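PDB 4UMI: fiber protein from Snake adenovirus 1, which probably attaches the virus to its host receptor through the trimeric head domain, the part modelled, at the end of the fibre that projects from each capsid vertex. Local coordinates for residues T132-F137 / L160-K165; G177-D182 / L186-S191. One frame throughout, in Å; residues are numbered along the deposited sequence.

How the interactions relate
Interactions 1 and 2 follow one another along the chain and meet inside the same fibre head, a sandwich of two antiparallel beta-sheets. Interaction 1 sets strand 131-140 of one sheet against the end of helix 154-161 and the loop after it; interaction 2 is a hairpin of the other sheet. Their centres lie about 13 Å apart, yet the side chains are continuous: Leu160 CD1 is 3.7 Å from Leu186 CD1, and Leu136 CD2 is 4.0 Å from Val179 CG1. Each leucine of interaction 1 therefore also touches a residue of interaction 2, which joins both sheets and the helix in one apolar core.

Interaction 1. Residues T132-F137 / L160-K165; sequences TKRTLF and LTAHPK
Leu136 and Leu160 meet through their branched ends. The CD2 methyl of Leu160 lies against both methyls of Leu136, 3.7 Å from its CD2 and 3.8 Å from its CD1, so a single methyl rests on the fork of the other side chain. Leu136 reaches it by placing CG anti to the backbone N (chi1 -178°), which extends the side chain from strand 131-140 into the interior. In Leu160, CG anti to the carbonyl carbon (chi1 -69°) brings CD2 round to meet that fork, and the two side chains cross at about a right angle. CD1 of Leu160 turns to Leu186, in the sheet facing that of Leu136.

The second touch is looser. Arg134 is extended as far as NE, with the guanidinium then turned, and its NH1 comes within 4.2 Å of Ala162 CB, the methyl approaching the group obliquely. Thr132, two residues back on the same strand, places CG2 3.9 Å above one face of this group, offset toward its rim. NE forms a salt bridge with Glu125 and NH1 a hydrogen bond with the Tyr204 hydroxyl; these, rather than the loose touch on Ala162, are directional bonds on the guanidinium.

Past the helix, the backbone N of Lys165 donates to His163 ND1 over 3.1 Å, with an N-H...N angle of 167° and the donor almost in the ring plane. The same imidazole lies edge-to-face with Trp168 and Tyr204 and packs on Tyr139 of the second subunit.

Across the two segments the contact is small, 130 Å² in all, and only the leucine pair is apolar on both sides. The leucine methyls supply the buried packing, the arginine bonds to partners beside the contact, and use of ND1 as an acceptor is consistent with a histidine unprotonated at that nitrogen.

Interaction 2. Residues G177-D182 / L186-S191; sequences GIVSVD and LTLEIS
Val179 has CG1 anti to its backbone N (chi1 178°), which splits its two methyls between alternate residues of the facing strand, Leu186 and Leu188. CG1 goes to Leu186, 4.0 Å from CD1, while CG2 goes to Leu188, 3.7 Å from CD1. Leu188 also places CG anti to its N (chi1 166°), but its second torsion folds CD1 back over strand 175-182. There this methyl lies 3.9 Å from Gly177 CA, over a backbone that carries no side chain. The glycine is close to the opposite strand as well, with CA 3.0 Å from Glu189 O.

Two hydrogen-bonded pairs hold the backbones together. Ile178 N to Glu189 O and Glu189 N to Ile178 O are both 2.9 Å; Ser180 N reaches Thr187 O at 2.9 Å, and Thr187 N reaches Ser180 O at 2.8 Å with an N-H...O angle of 169°. The segments are the two arms of an antiparallel beta hairpin, whose strands are the middle two of one sheet of the head sandwich, flanked by strands 168-172 and 148-151.

Side chains alternate between the faces of the sheet. Val179, Val181, Leu186 and Leu188 point to the face packed against helix 154-161 and Phe119 and Phe121 of the other sheet. Ile178, Ser180, Thr187 and Glu189 occupy the opposite face, where Thr187 OG1 is hydrogen-bonded to Lys149 NZ.

Interaction 1. Residues T132-F137 / L160-K165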
loop_
_atom_site.group_PDB
_atom_site.type_symbol
_atom_site.label_atom_id
_atom_site.label_comp_id
_atom_site.label_asym_id
_atom_site.label_seq_id
_atom_site.Cartn_x
_atom_site.Cartn_y
_atom_site.Cartn_z
ATOM N N THR A 132 6.621 -12.589 -10.111
ATOM C CA THR A 132 6.828 -12.638 -8.682
ATOM C C THR A 132 6.819 -11.227 -8.153
ATOM O O THR A 132 7.429 -10.314 -8.729
ATOM C CB THR A 132 8.181 -13.298 -8.379
ATOM O OG1 THR A 132 8.199 -14.608 -8.956
ATOM C CG2 THR A 132 8.438 -13.426 -6.919
ATOM N N LYS A 133 6.110 -11.012 -7.047
ATOM C CA LYS A 133 6.069 -9.728 -6.360
ATOM C C LYS A 133 6.630 -9.936 -4.967
ATOM O O LYS A 133 6.171 -10.803 -4.236
ATOM C CB LYS A 133 4.645 -9.172 -6.240
ATOM C CG LYS A 133 4.644 -7.765 -5.641
ATOM C CD LYS A 133 3.324 -6.970 -5.599
ATOM C CE LYS A 133 2.236 -7.650 -4.862
ATOM N NZ LYS A 133 1.081 -6.691 -4.800
ATOM N N ARG A 134 7.615 -9.156 -4.579
ATOM C CA ARG A 134 8.174 -9.176 -3.231
ATOM C C ARG A 134 7.897 -7.837 -2.582
ATOM O O ARG A 134 8.289 -6.805 -3.134
ATOM C CB ARG A 134 9.661 -9.487 -3.214
ATOM C CG ARG A 134 9.907 -10.953 -3.531
ATOM C CD ARG A 134 11.341 -11.271 -3.800
ATOM N NE ARG A 134 11.494 -12.676 -4.229
ATOM C CZ ARG A 134 12.321 -13.103 -5.187
ATOM N NH1 ARG A 134 13.100 -12.257 -5.865
ATOM N NH2 ARG A 134 12.369 -14.392 -5.486
ATOM N N THR A 135 7.212 -7.856 -1.455
ATOM C CA THR A 135 6.829 -6.642 -0.732
ATOM C C THR A 135 7.423 -6.614 0.665
ATOM O O THR A 135 7.323 -7.586 1.417
ATOM C CB THR A 135 5.303 -6.525 -0.609
ATOM O OG1 THR A 135 4.685 -6.618 -1.900
ATOM C CG2 THR A 135 4.881 -5.223 0.033
ATOM N N LEU A 136 8.041 -5.482 0.991
ATOM C CA LEU A 136 8.489 -5.175 2.338
ATOM C C LEU A 136 7.497 -4.185 2.981
ATOM O O LEU A 136 7.297 -3.110 2.420
ATOM C CB LEU A 136 9.876 -4.559 2.306
ATOM C CG LEU A 136 10.477 -4.245 3.665
ATOM C CD1 LEU A 136 10.811 -5.511 4.449
ATOM C CD2 LEU A 136 11.724 -3.371 3.516
ATOM N N PHE A 137 6.938 -4.532 4.122
ATOM C CA PHE A 137 6.105 -3.659 4.899
ATOM C C PHE A 137 6.908 -3.257 6.131
ATOM O O PHE A 137 7.610 -4.071 6.718
ATOM C CB PHE A 137 4.825 -4.373 5.353
ATOM C CG PHE A 137 3.933 -4.847 4.260
ATOM C CD1 PHE A 137 4.035 -6.124 3.713
ATOM C CD2 PHE A 137 2.898 -4.036 3.830
ATOM C CE1 PHE A 137 3.107 -6.516 2.752
ATOM C CE2 PHE A 137 2.011 -4.438 2.866
ATOM C CZ PHE A 137 2.119 -5.673 2.310
ATOM N N LEU A 160 15.812 -9.294 1.679
ATOM C CA LEU A 160 16.162 -7.909 1.376
ATOM C C LEU A 160 17.267 -7.800 0.318
ATOM O O LEU A 160 17.255 -6.895 -0.535
ATOM C CB LEU A 160 16.569 -7.175 2.631
ATOM C CG LEU A 160 15.416 -6.928 3.604
ATOM C CD1 LEU A 160 15.943 -6.391 4.904
ATOM C CD2 LEU A 160 14.359 -5.991 3.037
ATOM N N THR A 161 18.223 -8.736 0.326
ATOM C CA THR A 161 19.368 -8.660 -0.567
ATOM C C THR A 161 18.957 -9.032 -1.985
ATOM O O THR A 161 19.630 -8.671 -2.949
ATOM C CB THR A 161 20.488 -9.590 -0.095
ATOM O OG1 THR A 161 20.057 -10.940 -0.184
ATOM C CG2 THR A 161 20.941 -9.259 1.263
ATOM N N ALA A 162 17.843 -9.738 -2.129
ATOM C CA ALA A 162 17.381 -10.166 -3.455
ATOM C C ALA A 162 16.919 -9.027 -4.394
ATOM O O ALA A 162 16.816 -9.201 -5.610
ATOM C CB ALA A 162 16.295 -11.226 -3.322
ATOM N N HIS A 163 16.671 -7.845 -3.854
ATOM C CA HIS A 163 16.110 -6.774 -4.649
ATOM C C HIS A 163 17.080 -6.431 -5.745
ATOM O O HIS A 163 18.259 -6.366 -5.502
ATOM C CB HIS A 163 15.898 -5.572 -3.740
ATOM C CG HIS A 163 15.048 -4.493 -4.320
ATOM N ND1 HIS A 163 15.456 -3.673 -5.351
ATOM C CD2 HIS A 163 13.800 -4.087 -3.989
ATOM C CE1 HIS A 163 14.493 -2.823 -5.642
ATOM N NE2 HIS A 163 13.482 -3.042 -4.816
ATOM N N PRO A 164 16.569 -6.155 -6.949
ATOM C CA PRO A 164 17.469 -5.943 -8.084
ATOM C C PRO A 164 18.405 -4.763 -7.889
ATOM O O PRO A 164 19.421 -4.676 -8.572
ATOM C CB PRO A 164 16.526 -5.750 -9.281
ATOM C CG PRO A 164 15.152 -5.683 -8.735
ATOM C CD PRO A 164 15.165 -6.259 -7.364
ATOM N N LYS A 165 18.103 -3.844 -6.984
ATOM C CA LYS A 165 18.973 -2.688 -6.740
ATOM C C LYS A 165 19.759 -2.813 -5.436
ATOM O O LYS A 165 20.579 -1.970 -5.131
ATOM C CB LYS A 165 18.113 -1.413 -6.774
ATOM C CG LYS A 165 17.506 -1.239 -8.151
ATOM C CD LYS A 165 16.313 -0.319 -8.185
ATOM C CE LYS A 165 16.191 0.359 -9.539
ATOM N NZ LYS A 165 17.083 1.546 -9.668
#

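Interaction 2. Residues G177-D182 / L186-S191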
loop_
_atom_site.group_PDB
_atom_site.type_symbol
_atom_site.label_atom_id
_atom_site.label_comp_id
_atom_site.label_asym_id
_atom_site.label_seq_id
_atom_site.Cartn_x
_atom_site.Cartn_y
_atom_site.Cartn_z
ATOM N N GLY A 177 12.348 6.721 2.823
ATOM C CA GLY A 177 13.471 5.964 3.334
ATOM C C GLY A 177 14.076 5.049 2.300
ATOM O O GLY A 177 13.500 4.804 1.216
ATOM N N ILE A 178 15.236 4.527 2.640
ATOM C CA ILE A 178 15.874 3.489 1.869
ATOM C C ILE A 178 16.286 2.398 2.834
ATOM O O ILE A 178 17.008 2.662 3.784
ATOM C CB ILE A 178 17.119 3.959 1.078
ATOM C CG1 ILE A 178 16.776 5.006 0.013
ATOM C CG2 ILE A 178 17.814 2.782 0.442
ATOM C CD1 ILE A 178 17.987 5.784 -0.462
ATOM N N VAL A 179 15.813 1.170 2.591
ATOM C CA VAL A 179 16.205 0.041 3.391
ATOM C C VAL A 179 17.231 -0.806 2.637
ATOM O O VAL A 179 17.062 -1.097 1.459
ATOM C CB VAL A 179 14.994 -0.865 3.708
ATOM C CG1 VAL A 179 15.399 -2.085 4.501
ATOM C CG2 VAL A 179 13.932 -0.122 4.499
ATOM N N SER A 180 18.291 -1.185 3.333
ATOM C CA SER A 180 19.289 -2.090 2.760
ATOM C C SER A 180 19.832 -2.952 3.895
ATOM O O SER A 180 19.567 -2.719 5.080
ATOM C CB SER A 180 20.408 -1.274 2.122
ATOM O OG SER A 180 21.111 -0.515 3.079
ATOM N N VAL A 181 20.546 -4.009 3.532
ATOM C CA VAL A 181 21.151 -4.871 4.533
ATOM C C VAL A 181 22.608 -5.142 4.141
ATOM O O VAL A 181 22.923 -5.267 2.963
ATOM C CB VAL A 181 20.331 -6.176 4.717
ATOM C CG1 VAL A 181 20.366 -7.047 3.469
ATOM C CG2 VAL A 181 20.767 -6.953 5.947
ATOM N N ASP A 182 23.465 -5.231 5.152
ATOM C CA ASP A 182 24.879 -5.556 4.922
ATOM C C ASP A 182 25.348 -6.395 6.083
ATOM O O ASP A 182 25.270 -5.978 7.242
ATOM C CB ASP A 182 25.680 -4.265 4.784
ATOM C CG ASP A 182 27.126 -4.487 4.384
ATOM O OD1 ASP A 182 27.485 -5.583 3.916
ATOM O OD2 ASP A 182 27.891 -3.519 4.528
ATOM N N LEU A 186 20.417 -4.479 9.125
ATOM C CA LEU A 186 19.502 -3.658 8.341
ATOM C C LEU A 186 19.784 -2.194 8.622
ATOM O O LEU A 186 19.927 -1.822 9.793
ATOM C CB LEU A 186 18.085 -4.045 8.719
ATOM C CG LEU A 186 16.975 -3.249 8.053
ATOM C CD1 LEU A 186 15.743 -4.116 7.877
ATOM C CD2 LEU A 186 16.607 -1.989 8.809
ATOM N N THR A 187 19.815 -1.388 7.571
ATOM C CA THR A 187 19.834 0.050 7.695
ATOM C C THR A 187 18.621 0.658 6.998
ATOM O O THR A 187 18.333 0.262 5.875
ATOM C CB THR A 187 21.099 0.680 7.099
ATOM O OG1 THR A 187 22.250 0.201 7.802
ATOM C CG2 THR A 187 21.084 2.221 7.196
ATOM N N LEU A 188 17.941 1.588 7.689
ATOM C CA LEU A 188 16.882 2.382 7.074
ATOM C C LEU A 188 17.391 3.813 7.159
ATOM O O LEU A 188 17.471 4.384 8.255
ATOM C CB LEU A 188 15.567 2.219 7.839
ATOM C CG LEU A 188 14.490 3.283 7.449
ATOM C CD1 LEU A 188 14.016 3.224 6.025
ATOM C CD2 LEU A 188 13.367 3.316 8.426
ATOM N N GLU A 189 17.713 4.370 6.005
ATOM C CA GLU A 189 18.137 5.775 5.918
ATOM C C GLU A 189 16.925 6.618 5.606
ATOM O O GLU A 189 16.085 6.151 4.868
ATOM C CB GLU A 189 19.157 5.935 4.779
ATOM C CG GLU A 189 20.417 5.148 4.969
ATOM C CD GLU A 189 21.589 5.711 4.232
ATOM O OE1 GLU A 189 21.416 6.427 3.192
ATOM O OE2 GLU A 189 22.702 5.422 4.716
ATOM N N ILE A 190 16.830 7.824 6.145
ATOM C CA ILE A 190 15.652 8.647 6.004
ATOM C C ILE A 190 15.939 10.035 5.465
ATOM O O ILE A 190 16.948 10.627 5.725
ATOM C CB ILE A 190 14.854 8.760 7.327
ATOM C CG1 ILE A 190 15.728 9.294 8.480
ATOM C CG2 ILE A 190 14.324 7.408 7.697
ATOM C CD1 ILE A 190 14.997 9.479 9.772
ATOM N N SER A 191 15.003 10.555 4.700
ATOM C CA SER A 191 15.131 11.837 4.008
ATOM C C SER A 191 15.065 13.018 4.943
ATOM O O SER A 191 15.570 14.070 4.615
ATOM C CB SER A 191 14.070 11.982 2.895
ATOM O OG SER A 191 12.759 11.970 3.428
#